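Local coordinates for protein tricorn protease (Thermoplasma acidophilum, PDB 1K32) that is a serine protease whose large hexameric assembly, with beta-propeller domains on each chain, probably gates and degrades peptides downstream of the proteasome, at residues 200-205 / 216-221; 225-230 / 238-243. All coordinates share one frame; numbering follows the deposited sequence.

Contact 1. Residues 200-205 / 216-221; sequences VDMSTH and IYFITD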
# COMPACT_ATOMS: atom_id res chain seq x y z
N VAL A 200 -35.96 -35.85 63.46
CA VAL A 200 -34.86 -36.74 63.13
C VAL A 200 -33.59 -35.94 62.84
O VAL A 200 -33.46 -35.30 61.79
CB VAL A 200 -35.21 -37.64 61.94
CG1 VAL A 200 -34.02 -38.54 61.61
CG2 VAL A 200 -36.42 -38.50 62.29
N ASP A 201 -32.68 -35.96 63.80
CA ASP A 201 -31.41 -35.28 63.74
C ASP A 201 -30.40 -36.27 64.34
O ASP A 201 -30.23 -36.32 65.55
CB ASP A 201 -31.46 -33.99 64.58
CG ASP A 201 -30.23 -33.12 64.39
OD1 ASP A 201 -29.13 -33.67 64.18
OD2 ASP A 201 -30.36 -31.87 64.48
N MET A 202 -29.77 -37.06 63.49
CA MET A 202 -28.80 -38.06 63.93
C MET A 202 -27.39 -37.58 63.62
O MET A 202 -27.20 -36.61 62.89
CB MET A 202 -29.06 -39.39 63.22
CG MET A 202 -30.37 -40.04 63.61
SD MET A 202 -30.82 -41.49 62.64
CE MET A 202 -31.80 -40.79 61.48
N SER A 203 -26.39 -38.26 64.17
CA SER A 203 -25.01 -37.88 63.93
C SER A 203 -24.66 -38.03 62.46
O SER A 203 -23.84 -37.27 61.95
CB SER A 203 -24.06 -38.73 64.79
OG SER A 203 -24.10 -40.09 64.41
N THR A 204 -25.29 -38.99 61.78
CA THR A 204 -25.05 -39.23 60.36
C THR A 204 -26.15 -38.67 59.46
O THR A 204 -27.19 -38.21 59.92
CB THR A 204 -24.87 -40.75 60.06
OG1 THR A 204 -26.06 -41.46 60.44
CG2 THR A 204 -23.68 -41.31 60.85
N HIS A 205 -25.91 -38.73 58.15
CA HIS A 205 -26.81 -38.23 57.12
C HIS A 205 -28.03 -39.11 56.85
O HIS A 205 -27.90 -40.31 56.62
CB HIS A 205 -26.01 -38.07 55.83
CG HIS A 205 -26.83 -37.71 54.64
ND1 HIS A 205 -27.49 -36.51 54.53
CD2 HIS A 205 -27.05 -38.37 53.48
CE1 HIS A 205 -28.08 -36.44 53.34
NE2 HIS A 205 -27.82 -37.55 52.69
N ILE A 216 -41.68 -43.39 59.56
CA ILE A 216 -40.89 -42.76 58.52
C ILE A 216 -39.71 -43.67 58.27
O ILE A 216 -38.93 -43.95 59.18
CB ILE A 216 -40.35 -41.37 58.96
CG1 ILE A 216 -41.49 -40.47 59.42
CG2 ILE A 216 -39.60 -40.71 57.79
CD1 ILE A 216 -41.02 -39.17 60.06
N TYR A 217 -39.59 -44.17 57.05
CA TYR A 217 -38.45 -45.01 56.70
C TYR A 217 -37.43 -44.17 55.94
O TYR A 217 -37.80 -43.26 55.18
CB TYR A 217 -38.90 -46.21 55.88
CG TYR A 217 -39.72 -47.20 56.67
CD1 TYR A 217 -41.05 -46.93 57.01
CD2 TYR A 217 -39.16 -48.40 57.11
CE1 TYR A 217 -41.79 -47.83 57.76
CE2 TYR A 217 -39.89 -49.30 57.85
CZ TYR A 217 -41.20 -49.02 58.18
OH TYR A 217 -41.91 -49.92 58.93
N PHE A 218 -36.16 -44.47 56.16
CA PHE A 218 -35.09 -43.72 55.52
C PHE A 218 -33.78 -44.49 55.54
O PHE A 218 -33.69 -45.58 56.11
CB PHE A 218 -34.91 -42.37 56.22
CG PHE A 218 -34.66 -42.48 57.70
CD1 PHE A 218 -33.38 -42.76 58.18
CD2 PHE A 218 -35.70 -42.33 58.61
CE1 PHE A 218 -33.16 -42.89 59.57
CE2 PHE A 218 -35.49 -42.45 59.98
CZ PHE A 218 -34.21 -42.74 60.46
N ILE A 219 -32.76 -43.89 54.94
CA ILE A 219 -31.46 -44.52 54.88
C ILE A 219 -30.37 -43.73 55.58
O ILE A 219 -30.33 -42.49 55.50
CB ILE A 219 -31.04 -44.73 53.41
CG1 ILE A 219 -32.00 -45.70 52.72
CG2 ILE A 219 -29.59 -45.24 53.34
CD1 ILE A 219 -31.80 -45.81 51.22
N THR A 220 -29.49 -44.44 56.29
CA THR A 220 -28.35 -43.80 56.95
C THR A 220 -27.28 -44.84 57.27
O THR A 220 -27.55 -46.03 57.29
CB THR A 220 -28.74 -43.04 58.24
OG1 THR A 220 -27.64 -42.21 58.64
CG2 THR A 220 -29.09 -44.00 59.35
N ASP A 221 -26.05 -44.39 57.49
CA ASP A 221 -24.98 -45.32 57.78
C ASP A 221 -24.39 -45.12 59.17
O ASP A 221 -23.19 -45.29 59.39
CB ASP A 221 -23.88 -45.21 56.71
CG ASP A 221 -23.29 -43.81 56.62
OD1 ASP A 221 -22.52 -43.54 55.67
OD2 ASP A 221 -23.59 -42.97 57.49
O HOH W 1 -23.60 -40.33 56.52

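Contact 2. Residues 225-230 / 238-243; sequences FGQIYS and LRKHTS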
# COMPACT_ATOMS: atom_id res chain seq x y z
N PHE A 225 -22.48 -48.68 57.70
CA PHE A 225 -22.84 -49.03 56.33
C PHE A 225 -24.28 -48.59 56.10
O PHE A 225 -25.06 -48.54 57.05
CB PHE A 225 -22.73 -50.55 56.15
CG PHE A 225 -22.56 -50.99 54.72
CD1 PHE A 225 -21.29 -51.12 54.17
CD2 PHE A 225 -23.67 -51.29 53.94
CE1 PHE A 225 -21.12 -51.55 52.85
CE2 PHE A 225 -23.51 -51.71 52.61
CZ PHE A 225 -22.23 -51.85 52.07
N GLY A 226 -24.63 -48.26 54.86
CA GLY A 226 -25.99 -47.84 54.58
C GLY A 226 -27.00 -48.93 54.87
O GLY A 226 -26.84 -50.07 54.45
N GLN A 227 -28.04 -48.59 55.61
CA GLN A 227 -29.09 -49.54 55.94
C GLN A 227 -30.41 -48.79 55.99
O GLN A 227 -30.44 -47.55 56.04
CB GLN A 227 -28.86 -50.19 57.31
CG GLN A 227 -27.45 -50.72 57.55
CD GLN A 227 -27.13 -51.96 56.75
OE1 GLN A 227 -25.99 -52.42 56.73
NE2 GLN A 227 -28.13 -52.52 56.09
N ILE A 228 -31.51 -49.53 55.98
CA ILE A 228 -32.83 -48.93 56.08
C ILE A 228 -33.21 -48.91 57.56
O ILE A 228 -33.11 -49.92 58.24
CB ILE A 228 -33.87 -49.75 55.29
CG1 ILE A 228 -33.45 -49.82 53.82
CG2 ILE A 228 -35.26 -49.11 55.42
CD1 ILE A 228 -34.42 -50.60 52.95
N TYR A 229 -33.62 -47.74 58.04
CA TYR A 229 -34.05 -47.55 59.42
C TYR A 229 -35.45 -46.93 59.39
O TYR A 229 -35.96 -46.61 58.31
CB TYR A 229 -33.13 -46.57 60.17
CG TYR A 229 -31.72 -47.06 60.42
CD1 TYR A 229 -30.79 -47.09 59.39
CD2 TYR A 229 -31.33 -47.51 61.68
CE1 TYR A 229 -29.50 -47.54 59.60
CE2 TYR A 229 -30.03 -47.97 61.91
CZ TYR A 229 -29.13 -47.99 60.86
OH TYR A 229 -27.86 -48.46 61.03
N SER A 230 -36.04 -46.74 60.56
CA SER A 230 -37.34 -46.09 60.65
C SER A 230 -37.58 -45.59 62.07
O SER A 230 -36.91 -46.02 63.01
CB SER A 230 -38.47 -47.05 60.23
OG SER A 230 -38.74 -48.01 61.23
N LEU A 238 -36.30 -45.75 67.23
CA LEU A 238 -35.47 -46.06 66.07
C LEU A 238 -35.29 -47.56 65.86
O LEU A 238 -34.93 -48.28 66.79
CB LEU A 238 -34.09 -45.40 66.22
CG LEU A 238 -33.07 -45.68 65.11
CD1 LEU A 238 -33.50 -45.00 63.82
CD2 LEU A 238 -31.70 -45.17 65.54
N ARG A 239 -35.52 -48.01 64.63
CA ARG A 239 -35.35 -49.41 64.26
C ARG A 239 -34.44 -49.57 63.05
O ARG A 239 -34.42 -48.73 62.15
CB ARG A 239 -36.71 -50.05 63.95
CG ARG A 239 -37.67 -50.06 65.11
CD ARG A 239 -39.02 -50.61 64.70
NE ARG A 239 -40.00 -50.46 65.77
CZ ARG A 239 -41.28 -50.80 65.66
NH1 ARG A 239 -42.10 -50.63 66.68
NH2 ARG A 239 -41.74 -51.31 64.52
N LYS A 240 -33.69 -50.67 63.03
CA LYS A 240 -32.77 -50.99 61.94
C LYS A 240 -33.35 -52.21 61.22
O LYS A 240 -33.45 -53.28 61.81
CB LYS A 240 -31.39 -51.30 62.52
CG LYS A 240 -30.31 -51.70 61.52
CD LYS A 240 -28.99 -51.88 62.26
CE LYS A 240 -27.88 -52.38 61.36
NZ LYS A 240 -28.14 -53.74 60.81
N HIS A 241 -33.73 -52.04 59.95
CA HIS A 241 -34.35 -53.13 59.20
C HIS A 241 -33.51 -53.94 58.22
O HIS A 241 -34.02 -54.91 57.65
CB HIS A 241 -35.57 -52.61 58.45
CG HIS A 241 -36.58 -51.95 59.33
ND1 HIS A 241 -36.55 -50.60 59.60
CD2 HIS A 241 -37.62 -52.46 60.04
CE1 HIS A 241 -37.53 -50.31 60.44
NE2 HIS A 241 -38.19 -51.42 60.72
N THR A 242 -32.26 -53.58 58.01
CA THR A 242 -31.41 -54.31 57.07
C THR A 242 -30.00 -54.45 57.58
O THR A 242 -29.57 -53.69 58.44
CB THR A 242 -31.33 -53.61 55.70
OG1 THR A 242 -30.73 -52.31 55.87
CG2 THR A 242 -32.73 -53.45 55.10
N SER A 243 -29.27 -55.41 57.02
CA SER A 243 -27.88 -55.66 57.39
C SER A 243 -27.03 -55.90 56.15
O SER A 243 -26.29 -56.88 56.08
CB SER A 243 -27.79 -56.86 58.33
OG SER A 243 -28.32 -56.56 59.60

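Contact 1. Residues 200-205 / 216-221
The hydroxyl oxygen OG1 of Thr-220 is gripped twice from the loop 200-205: it receives a short bond from Thr-204 OG1 at 2.5 Å and donates its own proton to His-205 O at 2.8 Å. This relay illustrates how one hydroxyl can both accept and donate when a strand end meets a loop. The two threonine side chains meet at about a right angle, and the torsion of Thr-220 (chi1 -167°, OG1 turned away from its own N) carries the hydroxyl to the loop. It lies well above the carbonyl plane of His-205, 57° out of it, so the bond misses the lone-pair directions. A valine in place of Thr-220 has no hydroxyl, which would probably leave Thr-204 OG1 without its acceptor and His-205 O without this donor. Next door, a water joins His-205 N to Asp-221 OD2, which also rests 3.6 Å from Thr-204 CB, while Asp-221 OD1 takes the Gly-178 amide. Toward the other end the partners turn apolar. Met-202, bent at chi3, brings SD obliquely to the Phe-218 ring, 5.2 Å from its centroid, as a Met-aromatic contact, and Val-200 CG1 comes within 4.4 Å of Phe-218 CZ. The loop leads from strand 195-200, the outermost of one propeller blade, to strand 207-212 of the next, and the contact lays it against strand 215-220, which is bonded to 207-212 and 227-232.

Contact 2. Residues 225-230 / 238-243
Tyr-229 and Lys-240 face each other as a non-hydrogen-bonded antiparallel pair, and the lysine's aliphatic chain slants across the tyrosine. Lys-240 CB lies 3.6 Å from Tyr-229 CE2, CG is near CE2 and CZ, and CD reaches to 3.8 Å from the Tyr-229 hydroxyl OH, itself bonded to Asp-223. Extended through its first three torsions, the lysine bends only at the last (chi4 -64°), which turns NZ back to Thr-242 O at 2.8 Å. On the same CD2/CE2 side, nearer the backbone, Leu-238 CD1 packs 3.9 Å from Tyr-229 CD2. Thr-242 shows how a side chain can stand in for a backbone acceptor: its OG1 takes the N-H of Ile-228 at 2.9 Å in a nearly straight bond (163°), while its CG2 branch lies against CB, CG1 and CD1 of Ile-228. The His-241 ring presents its edge to the backbone, with Tyr-229 C and Ser-230 N close to its plane. The backbone N of His-241 donates to Ile-228 O at 2.8 Å. Beyond it, Ser-230 and Arg-239 exchange two backbone bonds, Arg-239 N to Ser-230 O at 2.9 Å and Ser-230 N to Arg-239 O at 3.0 Å. This is the outer hairpin of a four-stranded propeller blade: strand 215-220 flanks 227-232 on its inner side, offering Phe-218 to Tyr-229, and the His-241 ring meets Tyr-217 there and Phe-270 of the following blade.

Centres about 9 Å apart, contacts 1 and 2 share one antiparallel blade, strands 207-212, 215-220, 227-232 and 239-240, of what is consistent with a six-bladed propeller near the start of the chain, contact 1 reaching it from the loop that precedes it. They come in series, contact 1 closing before contact 2 opens, and meet where strands 215-220 and 227-232 pair: Phe-218 O lies 2.9 Å from Tyr-229 N, and Thr-220 O 3.1 Å from Gln-227 N, both probable hydrogen bonds. Contact 1 ties the blade to the loop arriving from the preceding one; contact 2 completes its outer edge. Together they illustrate how a propeller combines joints between blades with pairing inside each blade.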